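Probable porin (Pseudomonas aeruginosa, PDB 4FT6) probably forms a monomeric beta-barrel pore in the outer membrane that lets small solutes, perhaps carboxylate-bearing ones as in its OprD-family relatives, diffuse through. Local coordinates at residues I65-L70 with L131-F136; D181-L186 with W202-Q207; R366-M371 with E382-L387. One frame throughout, in Å; residues are numbered along the deposited sequence.

Contact 1: I65-L70 with L131-F136; sequences IGQLGL and LLPQTF. With DMU (decyl-beta-D-maltopyranoside), chain F.
Strand 65-70 meets segment 131-136, a loop that passes into strand at Thr-135, with Gln-67 set against Leu-132 and Gly-69 against Leu-131, the CA atoms of Gln-67 and Leu-132 lying 7.0 Å apart. The touching parts run in nearly opposed directions, 153° apart, but the separation is too wide for strand pairing, and side chains and one water fill the gap. Gly-69 presents bare backbone, on which two leucines settle: CD2 of Leu-131 reaches Gly-69 CA at 3.6 Å, and CD1 of Leu-132 lies 3.5 Å from Gly-69 N. This is consistent with a loop folded inward against the wall of an OprD-family barrel. Strand 58-71 belongs to that wall, hydrogen-bonded on its two edges to strands 37-50 and 95-107, while the decyl chain of the maltoside detergent runs across its outer side, nearly at right angles to the strand, with C40 3.8 Å from Gly-66 C. Gln-67 bridges the rest of the gap. Its CG stands opposite the carbonyl carbon (chi1 -55°) and the chain then extends, carrying the amide past Leu-132, whose side chain slides by in the other direction. OE1 of Gln-67 ends beside Leu-132 CB and the Pro-133 ring. The other amide branch, NE2, gives a hydrogen to the water at 2.9 Å; that water in turn donates to Pro-133 O at 3.0 Å and to Thr-135 OG1 at 2.9 Å. Three bonds thus fix the water between wall and loop. Thr-135 OG1 is also hydrogen-bonded to Glu-116, and Leu-118 touches both Pro-133 and Thr-135 from strand 117-121.

Contact 2: D181-L186 with W202-Q207; sequences DRFDYL and WQARLQ
Phe-183 holds its CG trans to the backbone N (chi1 178°), which swings the ring across to the partner strand, where CZ comes 3.5 Å from Ala-204 CB. Tyr-185 takes another rotamer, with CG between its own N and carbonyl carbon (chi1 68°); its ring rises beside Trp-202, both pointing the same way, and CD2 of Tyr-185 approaches the edge of the indole at CZ3, 4.1 Å off. Leu-206 crosses Phe-183 at about a right angle and sets its CD1 at the ring edge, 4.0 Å from Phe-183 CD1. Ala-204 CB also lies beside Tyr-185 CB.

Beneath these side chains the strands run antiparallel, 170° between directions and 4.5 Å between axes. Asp-184/Arg-205 and Leu-186/Gln-203 are the hydrogen-bonded pairs; Leu-186 N gives to Gln-203 O at 2.9 Å, and the bond from Asp-184 N to Arg-205 O, 3.1 Å, enters above the carbonyl plane. Beyond the paired strands, Gln-207 N still reaches Arg-182 O at 2.9 Å. The face bearing Asp-184, Leu-186, Gln-203 and Arg-205 is more polar and more open, and Asp-184 is hydrogen-bonded there to Gln-155. On the opposite, aromatic face, Leu-121, Pro-122, Ile-123 and Ile-282 touch the side chains from inward-folded segments. Strands 183-192 and 197-206 thus form an antiparallel hairpin of the barrel wall, its apolar face inward and plugged, its other face polar, the reverse of a lipid-facing stretch.

Contact 3: R366-M371 with E382-L387; sequences RWRNAM and ENRLIL. With C8E ((hydroxyethyloxy)tri(ethyloxy)octane), chain E; C8E ((hydroxyethyloxy)tri(ethyloxy)octane), chain C.
Arg-368, Arg-384 and Ile-386 make the densely packed face of this antiparallel pair. The guanidinium groups are layered: Arg-384 NH2 sits over one face of the Arg-368 guanidinium and Arg-366 NH2 over the opposite one, while Ile-386 CD1 lies 3.8 Å from Arg-368 CD. Six backbone bonds, among them Arg-368 N to Arg-384 O at 3.0 Å, hold the strands.

The Trp-367/Leu-385 side is looser and ends in detergent: C5 of one C8E lies 3.7 Å from Trp-367 CH2 at the ring edge, and O12 of another lies 3.6 Å from Leu-385 CB. Tight polar bonds relieve it. Indole and amide are almost coplanar, 5° apart, and NE1 of Trp-367 donates to Asn-383 OD1 at 2.7 Å, in the carbonyl plane. The same OD1 takes a second hydrogen from Asn-369 ND2 at 2.6 Å, but that donor stands above the Asn-383 carbonyl plane, the two amides being turned 67° apart. Asn-369 OD1 binds Arg-347.

Asp-350 pairs with Arg-366 and Glu-382 with Arg-26, so part of the positive charge is already balanced; a pull on anionic solutes is only a possibility, consistent with the basic ladder of OprD relatives.

Overall arrangement
All three contacts reach the barrel wall, but only contacts 2 and 3 are hairpins of neighbouring strands; contact 1 joins the wall to an inward loop, and it is the most buried and nearest the chain's centre, about 14 Å away. Its bonding is apolar packing plus a water bridge, whereas contacts 2 and 3 rest on backbone ladders. Those two differ in polarity: the covered face of 183-186 with 202-206 is aromatic and aliphatic, that of 366-371 with 382-387 is arginine-rich, and its detergent-facing side carries the Trp-Asn network. Contacts 2 and 3 lie on opposite sides of the chain's centre, their centres about 34 Å apart; detergent touches contacts 1 and 3.

Contact 1: I65-L70 with L131-F136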
loop_
_atom_site.group_PDB
_atom_site.type_symbol
_atom_site.label_atom_id
_atom_site.label_comp_id
_atom_site.label_asym_id
_atom_site.label_seq_id
_atom_site.Cartn_x
_atom_site.Cartn_y
_atom_site.Cartn_z
ATOM N N ILE A 65 -12.813 3.854 13.187
ATOM C CA ILE A 65 -12.282 4.476 11.983
ATOM C C ILE A 65 -13.416 5.128 11.194
ATOM O O ILE A 65 -14.391 4.466 10.817
ATOM C CB ILE A 65 -11.516 3.470 11.104
ATOM C CG1 ILE A 65 -10.418 2.796 11.933
ATOM C CG2 ILE A 65 -10.930 4.174 9.884
ATOM C CD1 ILE A 65 -9.589 1.778 11.178
ATOM N N GLY A 66 -13.308 6.433 10.978
ATOM C CA GLY A 66 -14.343 7.169 10.279
ATOM C C GLY A 66 -13.764 7.780 9.015
ATOM O O GLY A 66 -12.649 8.343 9.027
ATOM N N GLN A 67 -14.515 7.677 7.921
ATOM C CA GLN A 67 -14.069 8.222 6.643
ATOM C C GLN A 67 -15.120 9.154 6.033
ATOM O O GLN A 67 -16.321 8.915 6.154
ATOM C CB GLN A 67 -13.752 7.080 5.675
ATOM C CG GLN A 67 -12.756 6.062 6.193
ATOM C CD GLN A 67 -12.413 5.011 5.150
ATOM O OE1 GLN A 67 -12.119 5.335 4.001
ATOM N NE2 GLN A 67 -12.461 3.747 5.542
ATOM N N LEU A 68 -14.656 10.207 5.372
ATOM C CA LEU A 68 -15.521 11.116 4.621
ATOM C C LEU A 68 -14.720 11.690 3.458
ATOM O O LEU A 68 -13.684 12.344 3.669
ATOM C CB LEU A 68 -16.012 12.257 5.515
ATOM C CG LEU A 68 -16.887 13.355 4.896
ATOM C CD1 LEU A 68 -18.114 12.779 4.203
ATOM C CD2 LEU A 68 -17.323 14.354 5.962
ATOM N N GLY A 69 -15.171 11.416 2.236
ATOM C CA GLY A 69 -14.568 12.009 1.054
ATOM C C GLY A 69 -15.565 12.978 0.438
ATOM O O GLY A 69 -16.758 12.681 0.376
ATOM N N LEU A 70 -15.092 14.137 -0.011
ATOM C CA LEU A 70 -15.967 15.132 -0.615
ATOM C C LEU A 70 -15.467 15.494 -2.007
ATOM O O LEU A 70 -14.267 15.768 -2.195
ATOM C CB LEU A 70 -16.026 16.400 0.244
ATOM C CG LEU A 70 -16.607 16.307 1.662
ATOM C CD1 LEU A 70 -16.749 17.703 2.280
ATOM C CD2 LEU A 70 -17.944 15.578 1.669
ATOM N N LEU A 131 -7.573 9.079 -1.876
ATOM C CA LEU A 131 -8.145 9.979 -0.887
ATOM C C LEU A 131 -8.268 9.345 0.504
ATOM O O LEU A 131 -7.917 9.952 1.518
ATOM C CB LEU A 131 -9.518 10.475 -1.368
ATOM C CG LEU A 131 -10.104 11.702 -0.650
ATOM C CD1 LEU A 131 -9.335 12.966 -1.010
ATOM C CD2 LEU A 131 -11.577 11.872 -0.942
ATOM N N LEU A 132 -8.772 8.118 0.542
ATOM C CA LEU A 132 -9.120 7.455 1.787
ATOM C C LEU A 132 -8.614 6.010 1.730
ATOM O O LEU A 132 -8.603 5.401 0.651
ATOM C CB LEU A 132 -10.637 7.494 1.949
ATOM C CG LEU A 132 -11.275 8.863 2.196
ATOM C CD1 LEU A 132 -12.804 8.800 2.058
ATOM C CD2 LEU A 132 -10.903 9.338 3.591
ATOM N N PRO A 133 -8.189 5.455 2.881
ATOM C CA PRO A 133 -7.572 4.118 2.933
ATOM C C PRO A 133 -8.539 2.983 2.616
ATOM O O PRO A 133 -9.712 3.011 3.022
ATOM C CB PRO A 133 -7.163 3.980 4.405
ATOM C CG PRO A 133 -8.164 4.854 5.144
ATOM C CD PRO A 133 -8.335 6.045 4.224
ATOM N N GLN A 134 -8.029 1.979 1.911
ATOM C CA GLN A 134 -8.664 0.665 1.837
ATOM C C GLN A 134 -8.757 0.104 3.266
ATOM O O GLN A 134 -7.865 0.325 4.089
ATOM C CB GLN A 134 -7.774 -0.257 0.994
ATOM C CG GLN A 134 -8.391 -1.589 0.566
ATOM C CD GLN A 134 -7.394 -2.476 -0.196
ATOM O OE1 GLN A 134 -6.244 -2.667 0.241
ATOM N NE2 GLN A 134 -7.828 -3.012 -1.344
ATOM N N THR A 135 -9.827 -0.613 3.582
ATOM C CA THR A 135 -9.906 -1.257 4.891
ATOM C C THR A 135 -10.328 -2.696 4.737
ATOM O O THR A 135 -10.914 -3.071 3.717
ATOM C CB THR A 135 -10.904 -0.565 5.828
ATOM O OG1 THR A 135 -12.109 -0.299 5.107
ATOM C CG2 THR A 135 -10.336 0.732 6.383
ATOM N N PHE A 136 -10.047 -3.507 5.752
ATOM C CA PHE A 136 -10.524 -4.874 5.711
ATOM C C PHE A 136 -11.443 -5.201 6.890
ATOM O O PHE A 136 -11.440 -4.511 7.913
ATOM C CB PHE A 136 -9.341 -5.813 5.653
ATOM C CG PHE A 136 -8.705 -5.876 4.311
ATOM C CD1 PHE A 136 -7.873 -4.853 3.861
ATOM C CD2 PHE A 136 -8.970 -6.952 3.466
ATOM C CE1 PHE A 136 -7.302 -4.921 2.583
ATOM C CE2 PHE A 136 -8.403 -7.027 2.195
ATOM C CZ PHE A 136 -7.569 -6.019 1.756
HETATM C C1 DMU F . -21.181 2.791 6.597
HETATM C C2 DMU F . -21.230 1.608 5.555
HETATM C C3 DMU F . -22.633 1.622 4.658
HETATM C C4 DMU F . -23.099 3.101 4.387
HETATM O O5 DMU F . -23.077 3.829 5.577
HETATM C C6 DMU F . -21.759 4.047 6.009
HETATM O O7 DMU F . -22.664 0.748 3.458
HETATM O O16 DMU F . -21.697 5.163 6.892
HETATM C C18 DMU F . -22.427 6.319 6.551
HETATM C C19 DMU F . -22.383 7.370 7.658
HETATM C C22 DMU F . -20.964 7.515 8.186
HETATM C C25 DMU F . -21.001 8.291 9.499
HETATM C C28 DMU F . -20.154 9.552 9.350
HETATM C C31 DMU F . -18.811 9.330 10.039
HETATM C C34 DMU F . -17.758 10.063 9.233
HETATM C C37 DMU F . -16.734 10.681 10.155
HETATM C C40 DMU F . -15.546 11.139 9.347
HETATM C C43 DMU F . -14.883 12.263 10.084
HETATM O O49 DMU F . -19.863 2.939 6.932
HETATM O O55 DMU F . -20.715 0.319 6.067
HETATM C C57 DMU F . -24.479 3.029 3.855
HETATM O O61 DMU F . -25.249 2.393 4.818
HETATM C C5 DMU F . -21.777 -1.404 2.846
HETATM C C7 DMU F . -22.831 -1.988 1.986
HETATM C C8 DMU F . -24.089 -2.370 2.885
HETATM C C9 DMU F . -23.712 -2.253 4.434
HETATM O O1 DMU F . -23.421 -0.933 4.664
HETATM C C10 DMU F . -22.323 -0.511 3.941
HETATM O O2 DMU F . -25.296 -1.591 2.494
HETATM O O3 DMU F . -21.024 -2.405 3.420
HETATM O O4 DMU F . -22.306 -3.011 1.207
HETATM C C11 DMU F . -24.753 -2.690 5.435
HETATM O O6 DMU F . -24.282 -2.411 6.716
HETATM O O HOH W 1 -12.473 1.911 3.257
#

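Contact 2: D181-L186 with W202-Q207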
loop_
_atom_site.group_PDB
_atom_site.type_symbol
_atom_site.label_atom_id
_atom_site.label_comp_id
_atom_site.label_asym_id
_atom_site.label_seq_id
_atom_site.Cartn_x
_atom_site.Cartn_y
_atom_site.Cartn_z
ATOM N N ASP A 181 -15.007 -15.605 0.890
ATOM C CA ASP A 181 -15.362 -15.239 2.263
ATOM C C ASP A 181 -14.152 -15.274 3.170
ATOM O O ASP A 181 -14.128 -14.634 4.212
ATOM C CB ASP A 181 -16.293 -16.302 2.859
ATOM C CG ASP A 181 -17.724 -16.076 2.527
ATOM O OD1 ASP A 181 -18.128 -16.451 1.409
ATOM O OD2 ASP A 181 -18.462 -15.562 3.397
ATOM N N ARG A 182 -13.159 -16.072 2.816
ATOM C CA ARG A 182 -12.167 -16.414 3.816
ATOM C C ARG A 182 -10.730 -16.220 3.353
ATOM O O ARG A 182 -10.241 -16.907 2.444
ATOM C CB ARG A 182 -12.421 -17.847 4.326
ATOM C CG ARG A 182 -12.808 -17.912 5.808
ATOM C CD ARG A 182 -14.155 -18.547 6.054
ATOM N NE ARG A 182 -15.128 -17.555 6.501
ATOM C CZ ARG A 182 -16.418 -17.800 6.686
ATOM N NH1 ARG A 182 -16.902 -19.005 6.464
ATOM N NH2 ARG A 182 -17.217 -16.835 7.084
ATOM N N PHE A 183 -10.057 -15.264 3.984
ATOM C CA PHE A 183 -8.633 -15.070 3.758
ATOM C C PHE A 183 -7.880 -15.312 5.069
ATOM O O PHE A 183 -7.948 -14.474 5.981
ATOM C CB PHE A 183 -8.347 -13.658 3.227
ATOM C CG PHE A 183 -6.874 -13.369 3.013
ATOM C CD1 PHE A 183 -6.199 -13.881 1.905
ATOM C CD2 PHE A 183 -6.159 -12.593 3.920
ATOM C CE1 PHE A 183 -4.816 -13.614 1.704
ATOM C CE2 PHE A 183 -4.786 -12.311 3.719
ATOM C CZ PHE A 183 -4.118 -12.824 2.608
ATOM N N ASP A 184 -7.175 -16.448 5.161
ATOM C CA ASP A 184 -6.460 -16.843 6.378
ATOM C C ASP A 184 -4.951 -16.732 6.190
ATOM O O ASP A 184 -4.405 -17.145 5.155
ATOM C CB ASP A 184 -6.813 -18.286 6.760
ATOM C CG ASP A 184 -8.275 -18.457 7.136
ATOM O OD1 ASP A 184 -8.679 -17.929 8.192
ATOM O OD2 ASP A 184 -9.017 -19.131 6.391
ATOM N N TYR A 185 -4.273 -16.179 7.192
ATOM C CA TYR A 185 -2.818 -16.054 7.126
ATOM C C TYR A 185 -2.120 -16.400 8.441
ATOM O O TYR A 185 -2.733 -16.429 9.514
ATOM C CB TYR A 185 -2.416 -14.638 6.703
ATOM C CG TYR A 185 -2.733 -13.580 7.739
ATOM C CD1 TYR A 185 -4.003 -13.017 7.829
ATOM C CD2 TYR A 185 -1.768 -13.148 8.633
ATOM C CE1 TYR A 185 -4.291 -12.030 8.786
ATOM C CE2 TYR A 185 -2.049 -12.170 9.588
ATOM C CZ TYR A 185 -3.307 -11.619 9.660
ATOM O OH TYR A 185 -3.561 -10.653 10.610
ATOM N N LEU A 186 -0.822 -16.647 8.330
ATOM C CA LEU A 186 0.051 -16.863 9.474
ATOM C C LEU A 186 1.391 -16.242 9.133
ATOM O O LEU A 186 1.861 -16.347 7.989
ATOM C CB LEU A 186 0.243 -18.354 9.740
ATOM C CG LEU A 186 -0.959 -19.056 10.363
ATOM C CD1 LEU A 186 -0.755 -20.561 10.332
ATOM C CD2 LEU A 186 -1.136 -18.569 11.784
ATOM N N TRP A 202 5.703 -16.184 5.845
ATOM C CA TRP A 202 4.286 -15.922 5.760
ATOM C C TRP A 202 3.601 -16.923 4.865
ATOM O O TRP A 202 4.184 -17.413 3.885
ATOM C CB TRP A 202 4.067 -14.539 5.187
ATOM C CG TRP A 202 4.572 -13.446 6.067
ATOM C CD1 TRP A 202 5.868 -13.030 6.197
ATOM C CD2 TRP A 202 3.787 -12.609 6.934
ATOM N NE1 TRP A 202 5.938 -11.990 7.098
ATOM C CE2 TRP A 202 4.678 -11.708 7.563
ATOM C CE3 TRP A 202 2.423 -12.538 7.242
ATOM C CZ2 TRP A 202 4.244 -10.740 8.481
ATOM C CZ3 TRP A 202 1.993 -11.585 8.152
ATOM C CH2 TRP A 202 2.902 -10.692 8.757
ATOM N N GLN A 203 2.350 -17.210 5.204
ATOM C CA GLN A 203 1.534 -18.116 4.422
ATOM C C GLN A 203 0.115 -17.584 4.460
ATOM O O GLN A 203 -0.428 -17.313 5.542
ATOM C CB GLN A 203 1.571 -19.517 5.012
ATOM C CG GLN A 203 0.571 -20.460 4.371
ATOM C CD GLN A 203 1.234 -21.528 3.537
ATOM O OE1 GLN A 203 0.569 -22.347 2.904
ATOM N NE2 GLN A 203 2.559 -21.525 3.529
ATOM N N ALA A 204 -0.480 -17.408 3.286
ATOM C CA ALA A 204 -1.843 -16.925 3.228
ATOM C C ALA A 204 -2.650 -17.825 2.324
ATOM O O ALA A 204 -2.117 -18.438 1.388
ATOM C CB ALA A 204 -1.896 -15.491 2.745
ATOM N N ARG A 205 -3.944 -17.885 2.607
ATOM C CA ARG A 205 -4.844 -18.798 1.938
ATOM C C ARG A 205 -6.130 -18.076 1.577
ATOM O O ARG A 205 -6.997 -17.874 2.443
ATOM C CB ARG A 205 -5.173 -19.940 2.892
ATOM C CG ARG A 205 -5.994 -21.061 2.291
ATOM C CD ARG A 205 -5.080 -22.208 1.913
ATOM N NE ARG A 205 -4.275 -22.671 3.043
ATOM C CZ ARG A 205 -3.480 -23.735 3.009
ATOM N NH1 ARG A 205 -3.381 -24.459 1.901
ATOM N NH2 ARG A 205 -2.785 -24.078 4.085
ATOM N N LEU A 206 -6.271 -17.680 0.313
ATOM C CA LEU A 206 -7.558 -17.160 -0.145
ATOM C C LEU A 206 -8.445 -18.336 -0.547
ATOM O O LEU A 206 -8.293 -18.903 -1.638
ATOM C CB LEU A 206 -7.383 -16.198 -1.313
ATOM C CG LEU A 206 -8.729 -15.629 -1.729
ATOM C CD1 LEU A 206 -9.266 -14.783 -0.578
ATOM C CD2 LEU A 206 -8.600 -14.833 -3.002
ATOM N N GLN A 207 -9.359 -18.703 0.348
ATOM C CA GLN A 207 -10.112 -19.957 0.238
ATOM C C GLN A 207 -10.618 -20.269 -1.160
ATOM O O GLN A 207 -11.290 -19.443 -1.783
ATOM C CB GLN A 207 -11.296 -19.954 1.202
ATOM C CG GLN A 207 -12.203 -21.175 1.087
ATOM C CD GLN A 207 -13.208 -21.252 2.215
ATOM O OE1 GLN A 207 -14.214 -20.540 2.220
ATOM N NE2 GLN A 207 -12.931 -22.106 3.192
HETATM O O HOH W 2 -8.501 -19.582 3.863
#

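Contact 3: R366-M371 with E382-L387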
loop_
_atom_site.group_PDB
_atom_site.type_symbol
_atom_site.label_atom_id
_atom_site.label_comp_id
_atom_site.label_asym_id
_atom_site.label_seq_id
_atom_site.Cartn_x
_atom_site.Cartn_y
_atom_site.Cartn_z
ATOM N N ARG A 366 2.798 18.027 -1.031
ATOM C CA ARG A 366 3.611 17.061 -1.747
ATOM C C ARG A 366 3.150 16.921 -3.190
ATOM O O ARG A 366 1.950 16.854 -3.474
ATOM C CB ARG A 366 3.539 15.717 -1.017
ATOM C CG ARG A 366 3.934 14.501 -1.822
ATOM C CD ARG A 366 3.957 13.305 -0.898
ATOM N NE ARG A 366 4.108 12.041 -1.613
ATOM C CZ ARG A 366 4.336 10.875 -1.020
ATOM N NH1 ARG A 366 4.449 10.819 0.299
ATOM N NH2 ARG A 366 4.456 9.773 -1.743
ATOM N N TRP A 367 4.105 16.878 -4.107
ATOM C CA TRP A 367 3.779 16.761 -5.518
ATOM C C TRP A 367 4.379 15.468 -6.072
ATOM O O TRP A 367 5.564 15.181 -5.866
ATOM C CB TRP A 367 4.287 17.998 -6.261
ATOM C CG TRP A 367 4.325 17.880 -7.752
ATOM C CD1 TRP A 367 3.298 17.514 -8.580
ATOM C CD2 TRP A 367 5.443 18.182 -8.603
ATOM N NE1 TRP A 367 3.722 17.554 -9.896
ATOM C CE2 TRP A 367 5.034 17.955 -9.932
ATOM C CE3 TRP A 367 6.753 18.603 -8.367
ATOM C CZ2 TRP A 367 5.894 18.140 -11.022
ATOM C CZ3 TRP A 367 7.604 18.788 -9.448
ATOM C CH2 TRP A 367 7.172 18.558 -10.759
ATOM N N ARG A 368 3.563 14.669 -6.749
ATOM C CA ARG A 368 4.065 13.440 -7.346
ATOM C C ARG A 368 3.818 13.441 -8.843
ATOM O O ARG A 368 2.680 13.623 -9.305
ATOM C CB ARG A 368 3.431 12.213 -6.695
ATOM C CG ARG A 368 3.524 12.244 -5.173
ATOM C CD ARG A 368 2.840 11.059 -4.530
ATOM N NE ARG A 368 3.352 9.801 -5.064
ATOM C CZ ARG A 368 2.892 8.598 -4.744
ATOM N NH1 ARG A 368 1.899 8.459 -3.872
ATOM N NH2 ARG A 368 3.433 7.529 -5.309
ATOM N N ASN A 369 4.900 13.237 -9.591
ATOM C CA ASN A 369 4.857 13.281 -11.043
ATOM C C ASN A 369 5.392 11.982 -11.638
ATOM O O ASN A 369 6.424 11.476 -11.186
ATOM C CB ASN A 369 5.688 14.466 -11.548
ATOM C CG ASN A 369 5.497 14.718 -13.015
ATOM O OD1 ASN A 369 6.130 14.084 -13.852
ATOM N ND2 ASN A 369 4.616 15.650 -13.341
ATOM N N ALA A 370 4.706 11.433 -12.641
ATOM C CA ALA A 370 5.157 10.178 -13.248
ATOM C C ALA A 370 4.935 10.118 -14.748
ATOM O O ALA A 370 3.897 10.558 -15.248
ATOM C CB ALA A 370 4.503 8.993 -12.588
ATOM N N MET A 371 5.920 9.563 -15.450
ATOM C CA MET A 371 5.792 9.274 -16.865
ATOM C C MET A 371 5.848 7.769 -17.033
ATOM O O MET A 371 6.700 7.106 -16.433
ATOM C CB MET A 371 6.948 9.896 -17.660
ATOM C CG MET A 371 6.953 11.417 -17.753
ATOM S SD MET A 371 8.153 12.004 -18.973
ATOM C CE MET A 371 7.852 13.767 -18.956
ATOM N N GLU A 382 1.232 11.467 -15.104
ATOM C CA GLU A 382 0.365 11.620 -13.946
ATOM C C GLU A 382 0.904 12.663 -13.004
ATOM O O GLU A 382 2.102 12.719 -12.746
ATOM C CB GLU A 382 0.212 10.291 -13.210
ATOM C CG GLU A 382 -0.968 10.231 -12.273
ATOM C CD GLU A 382 -0.964 8.960 -11.450
ATOM O OE1 GLU A 382 -0.468 9.005 -10.309
ATOM O OE2 GLU A 382 -1.432 7.910 -11.943
ATOM N N ASN A 383 0.009 13.504 -12.507
ATOM C CA ASN A 383 0.359 14.476 -11.494
ATOM C C ASN A 383 -0.618 14.408 -10.340
ATOM O O ASN A 383 -1.835 14.281 -10.540
ATOM C CB ASN A 383 0.319 15.878 -12.065
ATOM C CG ASN A 383 1.589 16.247 -12.768
ATOM O OD1 ASN A 383 2.553 16.701 -12.142
ATOM N ND2 ASN A 383 1.609 16.057 -14.080
ATOM N N ARG A 384 -0.085 14.496 -9.129
ATOM C CA ARG A 384 -0.929 14.640 -7.965
ATOM C C ARG A 384 -0.383 15.755 -7.095
ATOM O O ARG A 384 0.830 15.881 -6.917
ATOM C CB ARG A 384 -1.040 13.321 -7.189
ATOM C CG ARG A 384 -0.266 12.164 -7.815
ATOM C CD ARG A 384 -1.100 10.892 -8.013
ATOM N NE ARG A 384 -0.923 9.913 -6.941
ATOM C CZ ARG A 384 -0.878 8.590 -7.103
ATOM N NH1 ARG A 384 -0.984 8.053 -8.308
ATOM N NH2 ARG A 384 -0.715 7.796 -6.048
ATOM N N LEU A 385 -1.287 16.594 -6.603
ATOM C CA LEU A 385 -0.958 17.567 -5.572
ATOM C C LEU A 385 -1.601 17.036 -4.300
ATOM O O LEU A 385 -2.774 16.651 -4.308
ATOM C CB LEU A 385 -1.543 18.940 -5.902
ATOM C CG LEU A 385 -0.575 20.075 -6.204
ATOM C CD1 LEU A 385 0.780 19.811 -5.540
ATOM C CD2 LEU A 385 -0.431 20.273 -7.705
ATOM N N ILE A 386 -0.839 16.980 -3.212
ATOM C CA ILE A 386 -1.369 16.449 -1.964
ATOM C C ILE A 386 -1.088 17.385 -0.795
ATOM O O ILE A 386 0.071 17.641 -0.449
ATOM C CB ILE A 386 -0.791 15.053 -1.647
ATOM C CG1 ILE A 386 -0.639 14.226 -2.925
ATOM C CG2 ILE A 386 -1.670 14.322 -0.636
ATOM C CD1 ILE A 386 0.171 13.003 -2.733
ATOM N N LEU A 387 -2.167 17.888 -0.199
ATOM C CA LEU A 387 -2.112 18.760 0.972
ATOM C C LEU A 387 -2.504 17.897 2.173
ATOM O O LEU A 387 -3.477 17.134 2.111
ATOM C CB LEU A 387 -3.111 19.916 0.821
ATOM C CG LEU A 387 -2.717 21.379 1.046
ATOM C CD1 LEU A 387 -3.452 21.955 2.238
ATOM C CD2 LEU A 387 -1.223 21.529 1.235
HETATM C C1 C8E E . 8.284 17.214 -18.856
HETATM C C2 C8E E . 9.097 17.094 -17.573
HETATM C C3 C8E E . 8.201 16.760 -16.376
HETATM C C4 C8E E . 8.060 17.948 -15.430
HETATM C C5 C8E E . 8.660 17.678 -14.047
HETATM C C6 C8E E . 9.940 16.851 -14.121
HETATM C C7 C8E E . 10.719 16.830 -12.805
HETATM C C8 C8E E . 10.948 18.208 -12.189
HETATM O O9 C8E E . 11.377 18.075 -10.847
HETATM C C10 C8E E . 12.729 18.423 -10.626
HETATM C C11 C8E E . 13.081 18.315 -9.140
HETATM O O12 C8E E . 13.192 16.958 -8.752
HETATM C C13 C8E E . 14.490 16.592 -8.326
HETATM C C3 C8E C . -10.406 22.959 -11.668
HETATM C C4 C8E C . -10.109 23.405 -10.242
HETATM C C5 C8E C . -9.236 22.380 -9.526
HETATM C C6 C8E C . -7.997 23.034 -8.923
HETATM C C7 C8E C . -7.396 22.211 -7.787
HETATM C C8 C8E C . -6.036 22.766 -7.374
HETATM O O9 C8E C . -5.864 22.687 -5.972
HETATM C C10 C8E C . -5.099 21.571 -5.565
HETATM C C11 C8E C . -4.577 21.782 -4.145
HETATM O O12 C8E C . -3.838 20.663 -3.705
HETATM C C13 C8E C . -2.599 21.035 -3.148
#